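Long-range contacts in proline iminopeptidase (Streptomyces halstedii, PDB 3WMR), which is an amidohydrolase of the alpha/beta hydrolase fold and peptidase S33 family that acts on polyketide substrates and may release N-terminal proline from peptides: residues V203-P208 against N290-P295; I262-E267 against Y285-N290. All coordinates share one frame; numbering follows the deposited sequence.

Contact 1: V203-P208 against N290-P295; sequences VCRIVP and NSSHVP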
loop_
_atom_site.group_PDB
_atom_site.type_symbol
_atom_site.label_atom_id
_atom_site.label_comp_id
_atom_site.label_asym_id
_atom_site.label_seq_id
_atom_site.Cartn_x
_atom_site.Cartn_y
_atom_site.Cartn_z
ATOM N N VAL A 203 3.038 -12.761 -2.114
ATOM C CA VAL A 203 2.850 -11.415 -2.686
ATOM C C VAL A 203 1.745 -11.387 -3.744
ATOM O O VAL A 203 0.844 -10.542 -3.692
ATOM C CB VAL A 203 4.159 -10.825 -3.242
ATOM C CG1 VAL A 203 3.900 -9.501 -3.931
ATOM C CG2 VAL A 203 5.180 -10.612 -2.118
ATOM N N CYS A 204 1.838 -12.296 -4.713
ATOM C CA CYS A 204 0.828 -12.437 -5.752
ATOM C C CYS A 204 0.816 -13.880 -6.236
ATOM O O CYS A 204 1.722 -14.318 -6.960
ATOM C CB CYS A 204 1.112 -11.506 -6.938
ATOM S SG CYS A 204 -0.166 -11.581 -8.233
ATOM N N ARG A 205 -0.211 -14.612 -5.831
ATOM C CA ARG A 205 -0.334 -16.012 -6.197
ATOM C C ARG A 205 -0.804 -16.238 -7.642
ATOM O O ARG A 205 -0.781 -17.370 -8.129
ATOM C CB ARG A 205 -1.248 -16.722 -5.199
ATOM C CG ARG A 205 -0.637 -16.784 -3.811
ATOM C CD ARG A 205 -1.668 -16.964 -2.725
ATOM N NE ARG A 205 -2.059 -18.354 -2.549
ATOM C CZ ARG A 205 -1.348 -19.271 -1.901
ATOM N NH1 ARG A 205 -0.156 -18.985 -1.382
ATOM N NH2 ARG A 205 -1.819 -20.506 -1.798
ATOM N N ILE A 206 -1.203 -15.180 -8.342
ATOM C CA ILE A 206 -1.567 -15.326 -9.746
ATOM C C ILE A 206 -0.343 -15.112 -10.629
ATOM O O ILE A 206 0.272 -14.032 -10.603
ATOM C CB ILE A 206 -2.680 -14.360 -10.197
ATOM C CG1 ILE A 206 -3.901 -14.487 -9.292
ATOM C CG2 ILE A 206 -3.080 -14.673 -11.651
ATOM C CD1 ILE A 206 -4.886 -13.345 -9.437
ATOM N N VAL A 207 -0.022 -16.152 -11.410
ATOM C CA VAL A 207 1.079 -16.165 -12.372
ATOM C C VAL A 207 0.549 -16.814 -13.664
ATOM O O VAL A 207 -0.115 -17.841 -13.577
ATOM C CB VAL A 207 2.260 -16.995 -11.831
ATOM C CG1 VAL A 207 3.370 -17.123 -12.868
ATOM C CG2 VAL A 207 2.791 -16.379 -10.534
ATOM N N PRO A 208 0.797 -16.209 -14.852
ATOM C CA PRO A 208 1.465 -14.930 -15.088
ATOM C C PRO A 208 0.846 -13.815 -14.242
ATOM O O PRO A 208 -0.329 -13.884 -13.887
ATOM C CB PRO A 208 1.211 -14.669 -16.575
ATOM C CG PRO A 208 1.046 -16.028 -17.177
ATOM C CD PRO A 208 0.325 -16.818 -16.119
ATOM N N ASN A 290 -8.078 -17.169 0.316
ATOM C CA ASN A 290 -7.349 -17.580 -0.883
ATOM C C ASN A 290 -6.529 -16.449 -1.488
ATOM O O ASN A 290 -6.235 -16.448 -2.693
ATOM C CB ASN A 290 -8.317 -18.160 -1.905
ATOM C CG ASN A 290 -9.107 -19.332 -1.348
ATOM O OD1 ASN A 290 -8.604 -20.110 -0.529
ATOM N ND2 ASN A 290 -10.346 -19.453 -1.778
ATOM N N SER A 291 -6.125 -15.506 -0.631
ATOM C CA SER A 291 -5.356 -14.347 -1.056
ATOM C C SER A 291 -4.035 -14.287 -0.280
ATOM O O SER A 291 -3.897 -14.866 0.804
ATOM C CB SER A 291 -6.138 -13.043 -0.819
ATOM O OG SER A 291 -7.329 -12.948 -1.584
ATOM N N SER A 292 -3.072 -13.594 -0.866
ATOM C CA SER A 292 -1.878 -13.160 -0.155
ATOM C C SER A 292 -1.902 -11.638 -0.053
ATOM O O SER A 292 -2.717 -11.077 0.681
ATOM C CB SER A 292 -0.606 -13.681 -0.838
ATOM O OG SER A 292 -0.486 -13.195 -2.164
ATOM N N HIS A 293 -1.021 -10.970 -0.784
ATOM C CA HIS A 293 -0.810 -9.535 -0.612
ATOM C C HIS A 293 -1.715 -8.673 -1.481
ATOM O O HIS A 293 -1.854 -7.468 -1.228
ATOM C CB HIS A 293 0.662 -9.204 -0.903
ATOM C CG HIS A 293 1.124 -7.920 -0.305
ATOM N ND1 HIS A 293 1.190 -7.716 1.057
ATOM C CD2 HIS A 293 1.587 -6.789 -0.879
ATOM C CE1 HIS A 293 1.656 -6.506 1.296
ATOM N NE2 HIS A 293 1.898 -5.921 0.138
ATOM N N VAL A 294 -2.342 -9.272 -2.496
ATOM C CA VAL A 294 -3.196 -8.510 -3.399
ATOM C C VAL A 294 -4.581 -9.137 -3.575
ATOM O O VAL A 294 -4.948 -9.512 -4.694
ATOM C CB VAL A 294 -2.518 -8.282 -4.769
ATOM C CG1 VAL A 294 -1.358 -7.311 -4.626
ATOM C CG2 VAL A 294 -2.046 -9.591 -5.396
ATOM N N PRO A 295 -5.367 -9.221 -2.480
ATOM C CA PRO A 295 -6.703 -9.839 -2.496
ATOM C C PRO A 295 -7.709 -9.218 -3.484
ATOM O O PRO A 295 -8.628 -9.905 -3.969
ATOM C CB PRO A 295 -7.188 -9.691 -1.053
ATOM C CG PRO A 295 -6.353 -8.610 -0.445
ATOM C CD PRO A 295 -5.032 -8.659 -1.153
#
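Val-203 and His-293 bring the two loops together, their CA atoms 4.6 Å apart, and from there the chains diverge, with Cys-204 and Val-294 already 6.1 Å apart at CA. Neither segment is regular here, and the meeting is largely one of side chains on backbone. The carbonyl of Val-203 is the focus: its O lies 3.1 Å from His-293 CB and 3.5 Å from Val-294 CG2, so a methylene and a methyl pack on it. With CG anti to the backbone N (chi1 -159°), the imidazole of His-293 is directed away from this carbonyl, leaving CB to touch it, and its ND1 bonds to Asp-266, its predicted partner in the catalytic triad. Ser-292, small enough to fit against a peptide group, sets OG 3.3 Å from Val-203 C, while OG itself bonds to Glu-298. The same carboxylate accepts the backbone N-H of Arg-205, so one acidic group ties both loops. Cys-204 adds an apolar touch, SG 3.9 Å from Val-294 CG2, suited to a buried place. Arg-205 uses its aliphatic part, CD resting 3.9 Å from Ser-292 CB, and its NH1 turns back to the carbonyl of Arg-201. Segment 203-208 links helix 189-202 to helix 211-222, whose Phe-213 touches Val-203 and Cys-204; segment 290-295 leads from strand 283-288 to helix 295-298, with Val-294 at the N-cap.

Contact 2: I262-E267 against Y285-N290; sequences IGRHDE and YEVLEN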
loop_
_atom_site.group_PDB
_atom_site.type_symbol
_atom_site.label_atom_id
_atom_site.label_comp_id
_atom_site.label_asym_id
_atom_site.label_seq_id
_atom_site.Cartn_x
_atom_site.Cartn_y
_atom_site.Cartn_z
ATOM N N ILE A 262 -6.310 -8.546 5.383
ATOM C CA ILE A 262 -5.124 -9.219 4.889
ATOM C C ILE A 262 -5.548 -10.492 4.181
ATOM O O ILE A 262 -6.717 -10.934 4.286
ATOM C CB ILE A 262 -4.121 -9.552 6.026
ATOM C CG1 ILE A 262 -4.778 -10.467 7.067
ATOM C CG2 ILE A 262 -3.613 -8.283 6.712
ATOM C CD1 ILE A 262 -3.814 -11.035 8.078
ATOM N N GLY A 263 -4.619 -11.066 3.424
ATOM C CA GLY A 263 -4.809 -12.417 2.875
ATOM C C GLY A 263 -4.303 -13.451 3.861
ATOM O O GLY A 263 -3.396 -13.168 4.639
ATOM N N ARG A 264 -4.875 -14.657 3.828
ATOM C CA ARG A 264 -4.416 -15.756 4.691
ATOM C C ARG A 264 -2.925 -16.044 4.453
ATOM O O ARG A 264 -2.170 -16.278 5.401
ATOM C CB ARG A 264 -5.277 -17.020 4.465
ATOM C CG ARG A 264 -4.882 -18.270 5.272
ATOM C CD ARG A 264 -4.771 -18.013 6.783
ATOM N NE ARG A 264 -6.069 -17.931 7.471
ATOM C CZ ARG A 264 -6.301 -17.299 8.632
ATOM N NH1 ARG A 264 -5.337 -16.635 9.281
ATOM N NH2 ARG A 264 -7.528 -17.308 9.143
ATOM N N HIS A 265 -2.512 -15.971 3.187
ATOM C CA HIS A 265 -1.129 -16.246 2.767
ATOM C C HIS A 265 -0.243 -14.981 2.674
ATOM O O HIS A 265 0.869 -15.033 2.164
ATOM C CB HIS A 265 -1.163 -16.965 1.412
ATOM C CG HIS A 265 -2.033 -18.184 1.410
ATOM N ND1 HIS A 265 -3.183 -18.281 0.649
ATOM C CD2 HIS A 265 -1.937 -19.348 2.096
ATOM C CE1 HIS A 265 -3.747 -19.457 0.858
ATOM N NE2 HIS A 265 -3.014 -20.124 1.733
ATOM N N ASP A 266 -0.744 -13.860 3.191
ATOM C CA ASP A 266 -0.104 -12.557 3.064
ATOM C C ASP A 266 1.262 -12.518 3.762
ATOM O O ASP A 266 1.416 -13.025 4.872
ATOM C CB ASP A 266 -1.032 -11.504 3.685
ATOM C CG ASP A 266 -0.810 -10.086 3.159
ATOM O OD1 ASP A 266 0.329 -9.690 2.780
ATOM O OD2 ASP A 266 -1.823 -9.342 3.188
ATOM N N GLU A 267 2.247 -11.925 3.095
ATOM C CA GLU A 267 3.490 -11.485 3.776
ATOM C C GLU A 267 3.187 -10.559 4.969
ATOM O O GLU A 267 3.946 -10.528 5.954
ATOM C CB GLU A 267 4.435 -10.795 2.794
ATOM C CG GLU A 267 3.812 -9.736 1.905
ATOM C CD GLU A 267 4.823 -9.004 1.063
ATOM O OE1 GLU A 267 5.967 -9.481 0.939
ATOM O OE2 GLU A 267 4.472 -7.941 0.523
ATOM N N TYR A 285 -11.558 -7.031 11.637
ATOM C CA TYR A 285 -10.548 -7.916 11.076
ATOM C C TYR A 285 -11.130 -8.839 9.994
ATOM O O TYR A 285 -12.117 -9.557 10.233
ATOM C CB TYR A 285 -9.993 -8.761 12.225
ATOM C CG TYR A 285 -8.770 -9.607 11.924
ATOM C CD1 TYR A 285 -7.707 -9.101 11.179
ATOM C CD2 TYR A 285 -8.657 -10.897 12.440
ATOM C CE1 TYR A 285 -6.583 -9.872 10.921
ATOM C CE2 TYR A 285 -7.533 -11.672 12.200
ATOM C CZ TYR A 285 -6.495 -11.145 11.439
ATOM O OH TYR A 285 -5.377 -11.889 11.188
ATOM N N GLU A 286 -10.522 -8.828 8.813
ATOM C CA GLU A 286 -10.976 -9.671 7.713
ATOM C C GLU A 286 -9.784 -10.362 7.084
ATOM O O GLU A 286 -8.786 -9.705 6.781
ATOM C CB GLU A 286 -11.671 -8.821 6.645
ATOM C CG GLU A 286 -12.968 -8.188 7.090
ATOM C CD GLU A 286 -14.111 -9.187 7.229
ATOM O OE1 GLU A 286 -13.967 -10.369 6.844
ATOM O OE2 GLU A 286 -15.168 -8.761 7.729
ATOM N N VAL A 287 -9.901 -11.676 6.885
ATOM C CA VAL A 287 -8.869 -12.474 6.229
ATOM C C VAL A 287 -9.468 -13.118 4.989
ATOM O O VAL A 287 -10.488 -13.788 5.067
ATOM C CB VAL A 287 -8.321 -13.566 7.162
ATOM C CG1 VAL A 287 -7.185 -14.331 6.493
ATOM C CG2 VAL A 287 -7.833 -12.956 8.475
ATOM N N LEU A 288 -8.863 -12.869 3.840
ATOM C CA LEU A 288 -9.311 -13.472 2.608
ATOM C C LEU A 288 -8.494 -14.746 2.400
ATOM O O LEU A 288 -7.276 -14.722 2.163
ATOM C CB LEU A 288 -9.217 -12.485 1.455
ATOM C CG LEU A 288 -10.379 -11.475 1.493
ATOM C CD1 LEU A 288 -10.254 -10.519 2.675
ATOM C CD2 LEU A 288 -10.486 -10.689 0.195
ATOM N N GLU A 289 -9.196 -15.863 2.518
ATOM C CA GLU A 289 -8.569 -17.172 2.706
ATOM C C GLU A 289 -7.811 -17.704 1.501
ATOM O O GLU A 289 -6.976 -18.585 1.653
ATOM C CB GLU A 289 -9.621 -18.193 3.151
ATOM C CG GLU A 289 -10.295 -17.871 4.482
ATOM C CD GLU A 289 -9.337 -17.832 5.671
ATOM O OE1 GLU A 289 -8.176 -18.278 5.555
ATOM O OE2 GLU A 289 -9.753 -17.341 6.745
ATOM N N ASN A 290 -8.078 -17.169 0.316
ATOM C CA ASN A 290 -7.349 -17.580 -0.883
ATOM C C ASN A 290 -6.529 -16.449 -1.488
ATOM O O ASN A 290 -6.235 -16.448 -2.693
ATOM C CB ASN A 290 -8.317 -18.160 -1.905
ATOM C CG ASN A 290 -9.107 -19.332 -1.348
ATOM O OD1 ASN A 290 -8.604 -20.110 -0.529
ATOM N ND2 ASN A 290 -10.346 -19.453 -1.778
HETATM O O HOH W 1 -5.420 -14.308 11.658
#
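Ile-262 pairs with Val-287 in parallel fashion: its N-H bonds to Glu-286 O at 3.1 Å, and its carbonyl accepts Leu-288 N-H at 2.9 Å, two nearly straight bonds that flank Val-287. The Ile-262 side chain lies beside that of Val-287, pointing the same way, and its longer branch carries CD1 to 3.6 Å from Tyr-285 OH. Cut back to an alanine here, the side chain would lack CG1, CG2 and CD1, which is likely to open a gap between Val-287, the Tyr-285 ring and Val-273 of helix 270-279. That helix joins the two strands in a right-handed beta-alpha-beta crossover at the edge of the alpha/beta hydrolase sheet, where strand 283-288 is outermost. Gly-263, paired with Leu-288, gives its N-H to the anti lone pair of Asp-266 OD2 and starts the type I turn that presents this predicted triad acid. The N-H of Arg-264, just past the strand, completes the Gly-263–Leu-288 bridge by bonding to Leu-288 O at 2.9 Å. Bends at chi2 and chi3 fold its long chain alongside Glu-289, which it grips side-on: NE reaches OE1 at 2.9 Å, NH2 to OE2 is longer (3.3 Å) and more bent, and both oxygens use syn lone pairs, somewhat out of the guanidinium plane. The guanidinium and carboxylate planes are 34° apart, and Val-287 CG1 sits over one guanidinium face, 3.7 Å above its plane, an apolar floor beneath this exposed ion pair. A water close to Tyr-285 OH also takes a weak bond from Arg-264 NH1. His-265 then brings CE1 to 3.4 Å from Glu-289 O.

How the contacts relate
The centres of the two contacts lie about 10 Å apart, and both segments of contact 2 fall, along the chain, between the two segments of contact 1, with Asn-290 shared: strand 283-288 ends in contact 2 and its chain runs on as the loop of contact 1. A probable backbone hydrogen bond, His-265 N to Ser-291 O at 3.0 Å, ties them further, beside the acid–histidine pair. The loops following the last two strands of the sheet thus bring the predicted acid and histidine together, with the predicted nucleophile Ser-126 close to His-293, while contact 1 adds the 203-208 loop beside this site.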